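Local coordinates for SusD superfamily protein (Bacteroides thetaiotaomicron, PDB 3MCX) that is of unknown function but probably binds nutrient glycans at the outer membrane for uptake, at residues 91-94 with 95-99; 79-83 with 84-88; 33-37 with 38-42; 460-463 with 464-467; 203-206 with 207-210. All coordinates share one frame; numbering follows the deposited sequence. Where two conformers were deposited one is given.

Contact 1: residues 91-94 with 95-99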
loop_
_atom_site.group_PDB
_atom_site.type_symbol
_atom_site.label_atom_id
_atom_site.label_comp_id
_atom_site.label_asym_id
_atom_site.label_seq_id
_atom_site.Cartn_x
_atom_site.Cartn_y
_atom_site.Cartn_z
ATOM N N VAL A 91 12.292 0.093 -7.173
ATOM C CA VAL A 91 11.503 1.316 -7.304
ATOM C C VAL A 91 12.293 2.384 -8.036
ATOM O O VAL A 91 11.745 3.094 -8.889
ATOM C CB VAL A 91 10.895 1.775 -5.968
ATOM C CG1 VAL A 91 10.105 3.063 -6.193
ATOM C CG2 VAL A 91 9.971 0.690 -5.413
ATOM N N TYR A 92 13.595 2.483 -7.774
ATOM C CA TYR A 92 14.412 3.435 -8.535
ATOM C C TYR A 92 14.473 3.079 -10.026
ATOM O O TYR A 92 14.572 3.942 -10.873
ATOM C CB TYR A 92 15.813 3.619 -7.923
ATOM C CG TYR A 92 15.818 4.690 -6.873
ATOM C CD1 TYR A 92 15.626 6.002 -7.233
ATOM C CD2 TYR A 92 15.949 4.375 -5.514
ATOM C CE1 TYR A 92 15.583 6.990 -6.276
ATOM C CE2 TYR A 92 15.902 5.347 -4.562
ATOM C CZ TYR A 92 15.712 6.663 -4.944
ATOM O OH TYR A 92 15.606 7.630 -3.968
ATOM N N LYS A 93 14.448 1.785 -10.361
ATOM C CA LYS A 93 14.403 1.387 -11.769
ATOM C C LYS A 93 13.120 1.909 -12.418
ATOM O O LYS A 93 13.163 2.415 -13.537
ATOM C CB LYS A 93 14.505 -0.143 -11.917
ATOM C CG LYS A 93 14.656 -0.629 -13.357
ATOM C CD LYS A 93 14.898 -2.165 -13.301
ATOM C CE LYS A 93 14.938 -2.827 -14.669
ATOM N NZ LYS A 93 14.990 -4.328 -14.441
ATOM N N VAL A 94 11.989 1.764 -11.722
ATOM C CA VAL A 94 10.740 2.304 -12.240
ATOM C C VAL A 94 10.871 3.824 -12.414
ATOM O O VAL A 94 10.474 4.356 -13.453
ATOM C CB VAL A 94 9.550 1.975 -11.361
ATOM C CG1 VAL A 94 8.317 2.825 -11.762
ATOM C CG2 VAL A 94 9.228 0.464 -11.463
ATOM N N ILE A 95 11.425 4.530 -11.429
ATOM C CA ILE A 95 11.572 5.990 -11.540
ATOM C C ILE A 95 12.418 6.348 -12.766
ATOM O O ILE A 95 12.053 7.212 -13.575
ATOM C CB ILE A 95 12.167 6.575 -10.246
ATOM C CG1 ILE A 95 11.109 6.524 -9.144
ATOM C CG2 ILE A 95 12.692 8.003 -10.504
ATOM C CD1 ILE A 95 11.633 6.819 -7.737
ATOM N N ARG A 96 13.515 5.646 -12.925
ATOM C CA ARG A 96 14.385 5.892 -14.067
ATOM C C ARG A 96 13.664 5.682 -15.396
ATOM O O ARG A 96 13.812 6.466 -16.307
ATOM C CB ARG A 96 15.670 5.090 -13.939
ATOM C CG ARG A 96 16.495 5.576 -12.748
ATOM C CD ARG A 96 17.822 4.878 -12.564
ATOM N NE ARG A 96 17.887 3.486 -12.983
ATOM C CZ ARG A 96 18.067 2.510 -12.116
ATOM N NH1 ARG A 96 18.192 2.837 -10.849
ATOM N NH2 ARG A 96 18.127 1.281 -12.494
ATOM N N GLN A 97 12.884 4.630 -15.487
ATOM C CA GLN A 97 12.117 4.391 -16.699
ATOM C C GLN A 97 11.074 5.483 -16.948
ATOM O O GLN A 97 10.886 5.911 -18.080
ATOM C CB GLN A 97 11.475 3.007 -16.668
ATOM C CG GLN A 97 12.528 1.886 -16.743
ATOM C CD GLN A 97 11.929 0.512 -16.994
ATOM O OE1 GLN A 97 10.730 0.367 -17.197
ATOM N NE2 GLN A 97 12.795 -0.507 -16.987
ATOM N N THR A 98 10.392 5.934 -15.897
ATOM C CA THR A 98 9.471 7.057 -16.052
ATOM C C THR A 98 10.194 8.310 -16.557
ATOM O O THR A 98 9.680 9.021 -17.438
ATOM C CB THR A 98 8.625 7.429 -14.816
ATOM O OG1 THR A 98 9.433 7.936 -13.724
ATOM C CG2 THR A 98 7.769 6.249 -14.336
ATOM N N ASN A 99 11.395 8.569 -16.036
ATOM C CA ASN A 99 12.140 9.735 -16.464
ATOM C C ASN A 99 12.577 9.645 -17.916
ATOM O O ASN A 99 12.508 10.613 -18.681
ATOM C CB ASN A 99 13.342 9.952 -15.533
ATOM C CG ASN A 99 12.920 10.577 -14.217
ATOM O OD1 ASN A 99 12.007 11.389 -14.205
ATOM N ND2 ASN A 99 13.607 10.245 -13.127
#
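Val91, Tyr92, Lys93 and Val94 each give their carbonyl to the backbone N-H four residues on, at Ile95, Arg96, Gln97 and Thr98. The bonds are short and fairly straight, as in regular alpha helix; Thr98 N lies 2.9 Å from Val94 O. Thr98 adds a side-chain bond. Its chi1 of 66° sets OG1 between the backbone N and the carbonyl carbon, and from there it donates to Ile95 O at 2.7 Å. Ile95 O also takes Asn99 N. A valine at Thr98 would probably leave this carbonyl with one bond fewer inside a buried helix face. The apolar contacts centre on Ile95. Its CD1 meets Tyr92 CD1 obliquely at 4.1 Å and Val91 CG1 at 4.3 Å, and the Ile95 and Tyr92 side chains run alongside each other. On the more open face, Gln97 NE2 lies 3.9 Å from Lys93 CE, again with the chains side by side. Helix 81-106 packs here between two others. Val91 and Val94 touch Ser132 of helix 115-140, Val94 also meets Ile31 and Leu34 of helix 21-36, and Tyr92 OH bonds Pro155 O in a loop.

Contact 2: residues 79-83 with 84-88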
loop_
_atom_site.group_PDB
_atom_site.type_symbol
_atom_site.label_atom_id
_atom_site.label_comp_id
_atom_site.label_asym_id
_atom_site.label_seq_id
_atom_site.Cartn_x
_atom_site.Cartn_y
_atom_site.Cartn_z
ATOM N N SER A 79 22.138 -4.687 4.861
ATOM C CA SER A 79 22.672 -5.698 3.966
ATOM C C SER A 79 21.583 -6.628 3.383
ATOM O O SER A 79 21.938 -7.506 2.579
ATOM C CB SER A 79 23.673 -6.542 4.718
ATOM O OG SER A 79 23.041 -7.142 5.836
ATOM N N ASP A 80 20.330 -6.485 3.775
ATOM C CA ASP A 80 19.303 -7.480 3.413
ATOM C C ASP A 80 18.916 -7.334 1.938
ATOM O O ASP A 80 18.335 -6.326 1.531
ATOM C CB ASP A 80 18.115 -7.309 4.342
ATOM C CG ASP A 80 17.127 -8.456 4.289
ATOM O OD1 ASP A 80 16.787 -8.863 3.141
ATOM O OD2 ASP A 80 16.655 -8.904 5.370
ATOM N N ASN A 81 19.258 -8.324 1.123
ATOM C CA ASN A 81 18.991 -8.197 -0.294
ATOM C C ASN A 81 17.500 -8.232 -0.615
ATOM O O ASN A 81 16.986 -7.385 -1.326
ATOM C CB ASN A 81 19.720 -9.277 -1.076
ATOM C CG ASN A 81 19.605 -9.066 -2.569
ATOM O OD1 ASN A 81 20.176 -8.098 -3.109
ATOM N ND2 ASN A 81 18.877 -9.956 -3.246
ATOM N N LEU A 82 16.808 -9.243 -0.092
ATOM C CA LEU A 82 15.400 -9.387 -0.337
ATOM C C LEU A 82 14.583 -8.198 0.130
ATOM O O LEU A 82 13.632 -7.773 -0.540
ATOM C CB LEU A 82 14.878 -10.672 0.295
ATOM C CG LEU A 82 13.451 -11.066 -0.049
ATOM C CD1 LEU A 82 13.371 -11.687 -1.440
ATOM C CD2 LEU A 82 12.851 -12.043 0.999
ATOM N N ASN A 83 14.942 -7.662 1.293
ATOM C CA ASN A 83 14.069 -6.715 1.958
ATOM C C ASN A 83 14.485 -5.272 1.915
ATOM O O ASN A 83 13.684 -4.401 2.245
ATOM C CB ASN A 83 13.911 -7.173 3.399
ATOM C CG ASN A 83 13.245 -8.535 3.487
ATOM O OD1 ASN A 83 12.242 -8.750 2.810
ATOM N ND2 ASN A 83 13.781 -9.439 4.299
ATOM N N ILE A 84 15.712 -5.007 1.512
ATOM C CA ILE A 84 16.239 -3.637 1.460
ATOM C C ILE A 84 16.828 -3.315 0.095
ATOM O O ILE A 84 16.368 -2.365 -0.558
ATOM C CB ILE A 84 17.267 -3.410 2.573
ATOM C CG1 ILE A 84 16.630 -3.509 3.973
ATOM C CG2 ILE A 84 18.000 -2.062 2.420
ATOM C CD1 ILE A 84 15.562 -2.449 4.289
ATOM N N VAL A 85 17.791 -4.094 -0.368
ATOM C CA VAL A 85 18.444 -3.779 -1.636
ATOM C C VAL A 85 17.447 -3.866 -2.796
ATOM O O VAL A 85 17.336 -2.958 -3.610
ATOM C CB VAL A 85 19.638 -4.710 -1.904
ATOM C CG1 VAL A 85 20.328 -4.384 -3.226
ATOM C CG2 VAL A 85 20.683 -4.597 -0.779
ATOM N N LEU A 86 16.717 -4.979 -2.901
ATOM C CA LEU A 86 15.813 -5.138 -4.036
ATOM C C LEU A 86 14.662 -4.112 -4.021
ATOM O O LEU A 86 14.379 -3.512 -5.063
ATOM C CB LEU A 86 15.307 -6.602 -4.084
ATOM C CG LEU A 86 16.299 -7.590 -4.679
ATOM C CD1 LEU A 86 15.748 -9.003 -4.517
ATOM C CD2 LEU A 86 16.606 -7.279 -6.170
ATOM N N PRO A 87 13.985 -3.900 -2.876
ATOM C CA PRO A 87 12.908 -2.901 -2.910
ATOM C C PRO A 87 13.350 -1.490 -3.238
ATOM O O PRO A 87 12.622 -0.777 -3.908
ATOM C CB PRO A 87 12.262 -3.031 -1.521
ATOM C CG PRO A 87 12.594 -4.471 -1.096
ATOM C CD PRO A 87 13.968 -4.688 -1.627
ATOM N N TRP A 88 14.533 -1.112 -2.797
ATOM C CA TRP A 88 15.110 0.188 -3.152
ATOM C C TRP A 88 15.417 0.249 -4.647
ATOM O O TRP A 88 14.980 1.160 -5.357
ATOM C CB TRP A 88 16.392 0.388 -2.353
ATOM C CG TRP A 88 17.159 1.640 -2.640
ATOM C CD1 TRP A 88 18.082 1.798 -3.593
ATOM C CD2 TRP A 88 17.157 2.855 -1.871
ATOM N NE1 TRP A 88 18.659 3.060 -3.516
ATOM C CE2 TRP A 88 18.096 3.716 -2.459
ATOM C CE3 TRP A 88 16.420 3.296 -0.780
ATOM C CZ2 TRP A 88 18.348 5.015 -1.964
ATOM C CZ3 TRP A 88 16.667 4.580 -0.280
ATOM C CH2 TRP A 88 17.619 5.406 -0.859
#
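Asp80 O receives two backbone donors from the next turn. Val85 N reaches it at 3.0 Å with a nearly straight N-H (166°). Ile84 N reaches it at 2.9 Å from above the carbonyl plane, with a more bent N-H. Asn81 O takes Leu86 N at 2.9 Å. Val85 and Leu86 thus each bond five residues back, so the helix starts with a wider, pi-type turn. Side chains cover this turn. Asn81 OD1 rests on Val85 CB at 3.6 Å, and Asn81 ND2 lies against Leu86 CD1 at 3.5 Å. Pro87 has no N-H to give. Its CD sits 3.3 Å from Leu82 O, and its CG touches both Leu82 O and Asn83 O. The helix is kinked at this point.

One shell out, Asp80 is the N-cap. Its OD1 accepts Asn83 N at 2.9 Å, from above the carboxylate plane. Its OD2 accepts Asn83 ND2 at 3.1 Å on the syn side but well out of that plane, with the acceptor close to the amide plane. With CG anti to the backbone N (chi1 -167°), the carboxylate faces the first turn. Further out, Gly65 N also bonds Asp80 OD2, and Lys66 O takes Asn83 ND2. Tyr71 OH bonds Asn83 O, one of the carbonyls facing Pro87.

The chemistry is that of a helix start. The carboxylate accepts a first-turn backbone N-H, at the positive helix end, and a side-chain amide, which would probably stabilise its negative charge. The proline bends the chain where the pi-type turn closes.

Contact 3: residues 33-37 with 38-42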
loop_
_atom_site.group_PDB
_atom_site.type_symbol
_atom_site.label_atom_id
_atom_site.label_comp_id
_atom_site.label_asym_id
_atom_site.label_seq_id
_atom_site.Cartn_x
_atom_site.Cartn_y
_atom_site.Cartn_z
ATOM N N ARG A 33 4.231 -3.083 -15.603
ATOM C CA ARG A 33 4.613 -4.484 -15.408
ATOM C C ARG A 33 5.706 -4.585 -14.347
ATOM O O ARG A 33 5.646 -5.418 -13.463
ATOM C CB ARG A 33 5.062 -5.136 -16.703
ATOM C CG ARG A 33 5.196 -6.648 -16.599
ATOM N N LEU A 34 6.708 -3.705 -14.411
ATOM C CA LEU A 34 7.770 -3.693 -13.412
ATOM C C LEU A 34 7.208 -3.394 -12.023
ATOM O O LEU A 34 7.579 -4.025 -11.021
ATOM C CB LEU A 34 8.835 -2.646 -13.802
ATOM C CG LEU A 34 10.134 -2.646 -13.009
ATOM C CD1 LEU A 34 10.834 -4.020 -13.046
ATOM C CD2 LEU A 34 11.056 -1.620 -13.697
ATOM N N ALA A 35 6.272 -2.453 -11.934
ATOM C CA ALA A 35 5.639 -2.107 -10.673
ATOM C C ALA A 35 4.866 -3.279 -10.087
ATOM O O ALA A 35 4.776 -3.411 -8.871
ATOM C CB ALA A 35 4.744 -0.844 -10.797
ATOM N N SER A 36 4.330 -4.142 -10.943
ATOM C CA SER A 36 3.568 -5.287 -10.472
ATOM C C SER A 36 4.466 -6.451 -10.069
ATOM O O SER A 36 3.995 -7.434 -9.480
ATOM C CB SER A 36 2.602 -5.759 -11.563
ATOM O OG SER A 36 3.280 -6.475 -12.542
ATOM N N GLY A 37 5.762 -6.331 -10.349
ATOM C CA GLY A 37 6.689 -7.396 -10.166
ATOM C C GLY A 37 7.244 -7.587 -8.760
ATOM O O GLY A 37 6.969 -6.845 -7.806
ATOM N N HIS A 38 8.010 -8.652 -8.634
ATOM C CA HIS A 38 8.723 -8.947 -7.431
ATOM C C HIS A 38 9.569 -7.748 -7.001
ATOM O O HIS A 38 10.212 -7.106 -7.834
ATOM C CB HIS A 38 9.528 -10.227 -7.661
ATOM C CG HIS A 38 10.419 -10.633 -6.529
ATOM N ND1 HIS A 38 9.964 -10.764 -5.228
ATOM C CD2 HIS A 38 11.717 -11.011 -6.525
ATOM C CE1 HIS A 38 10.973 -11.163 -4.465
ATOM N NE2 HIS A 38 12.046 -11.308 -5.224
ATOM N N SER A 39 9.516 -7.478 -5.695
ATOM C CA SER A 39 10.285 -6.447 -5.007
ATOM C C SER A 39 9.638 -5.084 -5.095
ATOM O O SER A 39 10.106 -4.160 -4.432
ATOM C CB SER A 39 11.760 -6.394 -5.438
ATOM O OG SER A 39 12.373 -7.684 -5.459
ATOM N N TYR A 40 8.576 -4.944 -5.882
ATOM C CA TYR A 40 7.760 -3.748 -5.831
ATOM C C TYR A 40 6.358 -4.125 -5.284
ATOM O O TYR A 40 6.276 -4.618 -4.181
ATOM C CB TYR A 40 7.737 -3.016 -7.175
ATOM C CG TYR A 40 7.336 -1.526 -7.116
ATOM C CD1 TYR A 40 6.615 -0.997 -6.042
ATOM C CD2 TYR A 40 7.687 -0.656 -8.149
ATOM C CE1 TYR A 40 6.246 0.321 -6.000
ATOM C CE2 TYR A 40 7.298 0.690 -8.106
ATOM C CZ TYR A 40 6.579 1.145 -7.026
ATOM O OH TYR A 40 6.191 2.472 -6.989
ATOM N N TYR A 41 5.290 -3.938 -6.060
ATOM C CA TYR A 41 3.959 -4.206 -5.518
ATOM C C TYR A 41 3.602 -5.704 -5.506
ATOM O O TYR A 41 2.622 -6.085 -4.858
ATOM C CB TYR A 41 2.911 -3.433 -6.292
ATOM C CG TYR A 41 2.719 -1.999 -5.910
ATOM C CD1 TYR A 41 2.238 -1.654 -4.670
ATOM C CD2 TYR A 41 2.994 -0.992 -6.810
ATOM C CE1 TYR A 41 1.993 -0.323 -4.324
ATOM C CE2 TYR A 41 2.759 0.341 -6.469
ATOM C CZ TYR A 41 2.274 0.679 -5.235
ATOM O OH TYR A 41 2.027 2.008 -4.917
ATOM N N GLY A 42 4.366 -6.555 -6.180
ATOM C CA GLY A 42 4.152 -7.996 -6.076
ATOM C C GLY A 42 4.156 -8.503 -4.646
ATOM O O GLY A 42 3.463 -9.473 -4.321
HETATM O O HOH W 1 9.571 -5.898 -10.298
#
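Ala35 O takes Tyr41 N at 2.9 Å, a backbone bond that ties the last turn of helix 21-36 to the chain leaving it. Gly37 O holds two more donors, Tyr40 N at 3.1 Å and Gly42 N at 3.1 Å. They come from opposite faces of its carbonyl plane. The bond to Tyr40 closes a type II beta turn from Gly37 to Tyr40, with Ser39 at its third position and a positive phi of 84°. A water joins the two segments as well, donating to Leu34 O and to His38 O. Within the helix end, Ser36 OG donates to Arg33 O at 2.8 Å.

The aromatic contacts gather round Ala35. The Tyr40 ring lies at a slant beside it, with CD2 3.6 Å from Ala35 CA. Tyr41 turns a ring edge to Ala35 O, with CD2 3.6 Å from that oxygen. Tyr40 CG is anti to its backbone N (chi1 -159°) and Tyr41 CG beside its own (chi1 -82°), which sends the rings differently past Ala35. Both hydroxyls have partners on helix 115-140: Tyr40 OH bonds Ser132 and Asn135, and Tyr41 OH bonds Asn135.

On the turn, Ser39 OG lies over one face of the His38 ring, 3.5 Å above its plane. The Asp43 carboxylate bonds both His38 ND1 and Ser39 N.

This is a type II turn just after a helix, in the short loop joining helices 21-36 and 44-51.

Contact 4: residues 460-463 with 464-467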
loop_
_atom_site.group_PDB
_atom_site.type_symbol
_atom_site.label_atom_id
_atom_site.label_comp_id
_atom_site.label_asym_id
_atom_site.label_seq_id
_atom_site.Cartn_x
_atom_site.Cartn_y
_atom_site.Cartn_z
ATOM N N PRO A 460 16.676 0.819 6.990
ATOM C CA PRO A 460 18.013 1.214 6.613
ATOM C C PRO A 460 18.158 1.406 5.106
ATOM O O PRO A 460 17.619 0.634 4.344
ATOM C CB PRO A 460 18.900 0.058 7.098
ATOM C CG PRO A 460 17.974 -1.084 7.090
ATOM C CD PRO A 460 16.603 -0.591 7.401
ATOM N N ILE A 461 18.889 2.438 4.741
ATOM C CA ILE A 461 19.303 2.661 3.374
ATOM C C ILE A 461 20.200 1.455 3.001
ATOM O O ILE A 461 20.997 1.018 3.799
ATOM C CB ILE A 461 20.114 3.959 3.274
ATOM C CG1 ILE A 461 19.313 5.195 3.781
ATOM C CG2 ILE A 461 20.674 4.200 1.824
ATOM C CD1 ILE A 461 17.996 5.445 3.104
ATOM N N PRO A 462 20.073 0.927 1.774
ATOM C CA PRO A 462 20.891 -0.230 1.414
ATOM C C PRO A 462 22.363 0.038 1.617
ATOM O O PRO A 462 22.890 1.104 1.260
ATOM C CB PRO A 462 20.574 -0.443 -0.081
ATOM C CG PRO A 462 19.262 0.172 -0.306
ATOM C CD PRO A 462 19.086 1.269 0.735
ATOM N N GLN A 463 23.086 -0.962 2.126
ATOM C CA GLN A 463 24.495 -0.825 2.327
ATOM C C GLN A 463 25.240 -0.560 1.017
ATOM O O GLN A 463 26.258 0.108 1.012
ATOM C CB GLN A 463 25.128 -2.069 3.005
ATOM C CG GLN A 463 26.515 -1.886 3.488
ATOM C CD GLN A 463 26.637 -0.843 4.570
ATOM O OE1 GLN A 463 25.728 -0.737 5.409
ATOM N NE2 GLN A 463 27.746 -0.106 4.596
ATOM N N SER A 464 24.685 -1.079 -0.081
ATOM C CA SER A 464 25.255 -0.830 -1.416
ATOM C C SER A 464 25.360 0.676 -1.664
ATOM O O SER A 464 26.372 1.152 -2.177
ATOM C CB SER A 464 24.365 -1.475 -2.477
ATOM O OG SER A 464 23.013 -1.172 -2.319
ATOM N N GLU A 465 24.316 1.415 -1.297
ATOM C CA GLU A 465 24.367 2.887 -1.428
ATOM C C GLU A 465 25.355 3.553 -0.516
ATOM O O GLU A 465 26.072 4.477 -0.902
ATOM C CB GLU A 465 22.972 3.496 -1.204
ATOM C CG GLU A 465 21.961 3.099 -2.216
ATOM C CD GLU A 465 22.159 3.743 -3.592
ATOM O OE1 GLU A 465 22.850 4.768 -3.775
ATOM O OE2 GLU A 465 21.635 3.127 -4.510
ATOM N N ILE A 466 25.379 3.117 0.743
ATOM C CA ILE A 466 26.310 3.669 1.710
ATOM C C ILE A 466 27.758 3.457 1.299
ATOM O O ILE A 466 28.586 4.372 1.361
ATOM C CB ILE A 466 26.069 3.042 3.123
ATOM C CG1 ILE A 466 24.624 3.245 3.593
ATOM C CG2 ILE A 466 27.087 3.580 4.129
ATOM C CD1 ILE A 466 24.155 4.722 3.672
ATOM N N ASP A 467 28.059 2.252 0.841
ATOM C CA ASP A 467 29.414 1.902 0.420
ATOM C C ASP A 467 29.862 2.731 -0.797
ATOM O O ASP A 467 31.029 3.189 -0.839
ATOM C CB ASP A 467 29.528 0.385 0.147
ATOM C CG ASP A 467 29.589 -0.477 1.437
ATOM O OD1 ASP A 467 29.906 0.077 2.500
ATOM O OD2 ASP A 467 29.360 -1.702 1.344
#
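Ile461 leads with CG2, which rests on Glu465 CB at 3.9 Å and on Ile466 CD1 at 4.0 Å. The two isoleucine side chains cross at about a right angle. Pro462 follows at the N-cap position. Its O accepts Ile466 N at 3.2 Å, in the carbonyl plane, and also Glu465 N in a weak, bent bond. Its ring also touches the first turn, with CB 3.4 Å from Ser464 OG. Gln463 makes two bonds to one residue. Its O takes Asp467 N at 2.8 Å. Its NE2 donates to Asp467 OD1 at 3.0 Å, nearly straight (164°). The acceptor lies in the amide plane, but the amide nitrogen comes from above the carboxylate plane. A bend at chi2 (63°) turns the amide back over Ile466 to reach Asp467. With Gln463 cut back to an alanine, Asp467 OD1 is likely to lose this donor, and its carboxylate to become freer to turn. The turn starts helix 463-468, which packs against the N-terminal turns of helix 81-106. Pro462 touches Ile84 and Trp88 there, and Glu465 OE2 bonds Trp88 NE1 and a glycerol, probably from the crystallisation liquor. Backbone bonds join Gln463 to Ala78, in the loop before that helix.

Contact 5: residues 203-206 with 207-210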
loop_
_atom_site.group_PDB
_atom_site.type_symbol
_atom_site.label_atom_id
_atom_site.label_comp_id
_atom_site.label_asym_id
_atom_site.label_seq_id
_atom_site.Cartn_x
_atom_site.Cartn_y
_atom_site.Cartn_z
ATOM N N ALA A 203 -8.081 7.497 -10.003
ATOM C CA ALA A 203 -7.005 6.835 -9.283
ATOM C C ALA A 203 -6.004 7.859 -8.734
ATOM O O ALA A 203 -5.523 7.749 -7.607
ATOM C CB ALA A 203 -6.265 5.856 -10.203
ATOM N N ALA A 204 -5.629 8.811 -9.574
ATOM C CA ALA A 204 -4.659 9.816 -9.166
ATOM C C ALA A 204 -5.161 10.711 -8.017
ATOM O O ALA A 204 -4.420 10.992 -7.076
ATOM C CB ALA A 204 -4.190 10.676 -10.379
ATOM N N GLN A 205 -6.415 11.130 -8.065
ATOM C CA GLN A 205 -6.970 11.898 -6.953
ATOM C C GLN A 205 -7.073 11.025 -5.705
ATOM O O GLN A 205 -6.810 11.518 -4.612
ATOM C CB GLN A 205 -8.339 12.493 -7.319
ATOM C CG GLN A 205 -8.283 13.755 -8.148
ATOM C CD GLN A 205 -7.873 14.967 -7.301
ATOM O OE1 GLN A 205 -6.743 15.051 -6.834
ATOM N NE2 GLN A 205 -8.802 15.877 -7.080
ATOM N N ALA A 206 -7.434 9.753 -5.859
ATOM C CA ALA A 206 -7.483 8.815 -4.732
ATOM C C ALA A 206 -6.100 8.699 -4.099
ATOM O O ALA A 206 -5.947 8.806 -2.878
ATOM C CB ALA A 206 -7.980 7.426 -5.199
ATOM N N LEU A 207 -5.075 8.520 -4.926
ATOM C CA LEU A 207 -3.714 8.424 -4.392
ATOM C C LEU A 207 -3.280 9.735 -3.730
ATOM O O LEU A 207 -2.638 9.722 -2.661
ATOM C CB LEU A 207 -2.713 8.057 -5.490
ATOM C CG LEU A 207 -2.863 6.635 -6.030
ATOM C CD1 LEU A 207 -2.042 6.512 -7.344
ATOM C CD2 LEU A 207 -2.483 5.576 -4.939
ATOM N N LEU A 208 -3.644 10.871 -4.321
ATOM C CA LEU A 208 -3.368 12.145 -3.674
ATOM C C LEU A 208 -4.043 12.247 -2.303
ATOM O O LEU A 208 -3.464 12.812 -1.378
ATOM C CB LEU A 208 -3.765 13.321 -4.574
ATOM C CG LEU A 208 -2.691 13.753 -5.586
ATOM C CD1 LEU A 208 -3.346 14.633 -6.703
ATOM C CD2 LEU A 208 -1.564 14.510 -4.873
ATOM N N SER A 209 -5.243 11.689 -2.142
ATOM C CA SER A 209 -5.872 11.707 -0.804
ATOM C C SER A 209 -5.033 10.953 0.215
ATOM O O SER A 209 -4.916 11.395 1.369
ATOM C CB SER A 209 -7.340 11.241 -0.803
ATOM O OG SER A 209 -7.473 9.837 -0.928
ATOM N N ARG A 210 -4.439 9.833 -0.192
ATOM C CA ARG A 210 -3.550 9.082 0.663
ATOM C C ARG A 210 -2.307 9.877 0.985
ATOM O O ARG A 210 -1.870 9.903 2.120
ATOM C CB ARG A 210 -3.198 7.763 -0.032
ATOM C CG ARG A 210 -2.226 6.875 0.757
ATOM C CD ARG A 210 -1.737 5.701 -0.049
ATOM N NE ARG A 210 -2.776 4.728 -0.350
ATOM C CZ ARG A 210 -2.619 3.691 -1.172
ATOM N NH1 ARG A 210 -1.488 3.513 -1.824
ATOM N NH2 ARG A 210 -3.598 2.822 -1.333
#
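The amide of Gln205 brings OE1 against Leu208 CD1 at 3.4 Å, a polar atom resting on a methyl as the two side chains cross. A bend at chi2 (-75°) folds the chain back to this point. The other end of the amide, NE2, bonds Asp227 of helix 218-231. The second flat group is the Arg210 guanidinium. Leu207 CD2 lies 3.8 Å above one of its faces, offset toward the rim. Arg210 NH2 makes a salt bridge to Glu358 and also bonds Ile353 O, which probably balances the buried charge.

Backbone bonds run from each residue of 207-210 to the one four places back. Leu207 N reaches Ala203 O at 2.8 Å, and Arg210 N reaches Ala206 O at 3.2 Å. Ala206 O has a second donor in Ser209 OG, at 2.7 Å, in the carbonyl plane and on a lone pair. Asn362 ND2 bonds the same hydroxyl, so Ser209 joins its own helix to helix 356-370.

A buried helix packed on several sides by other helices fits the SusD family, which belongs to the TPR clan of helical folds.

Contacts 1 and 2 lie on helix 81-106, with centres about 17 Å apart. Contact 2 holds its capped, kinked start and is partly buried. Contact 1 is regular helix in a mostly buried stretch. Contact 3 is buried too and touches both: Leu34 and Tyr40 pack on Val94, and Ser39 meets Leu86. Contact 4 starts a short helix near the surface and leans on contact 2. Contact 5, also buried, touches none of the others; its centre is about 27 Å from that of contact 2, across the chain's centre. Chemistry follows place. Contact 2 has a side-chain cap, contact 4 an N-cap proline and an amide-carboxylate bond, contact 3 a backbone turn, and contacts 1 and 5 hydroxyls bonded to helix carbonyls.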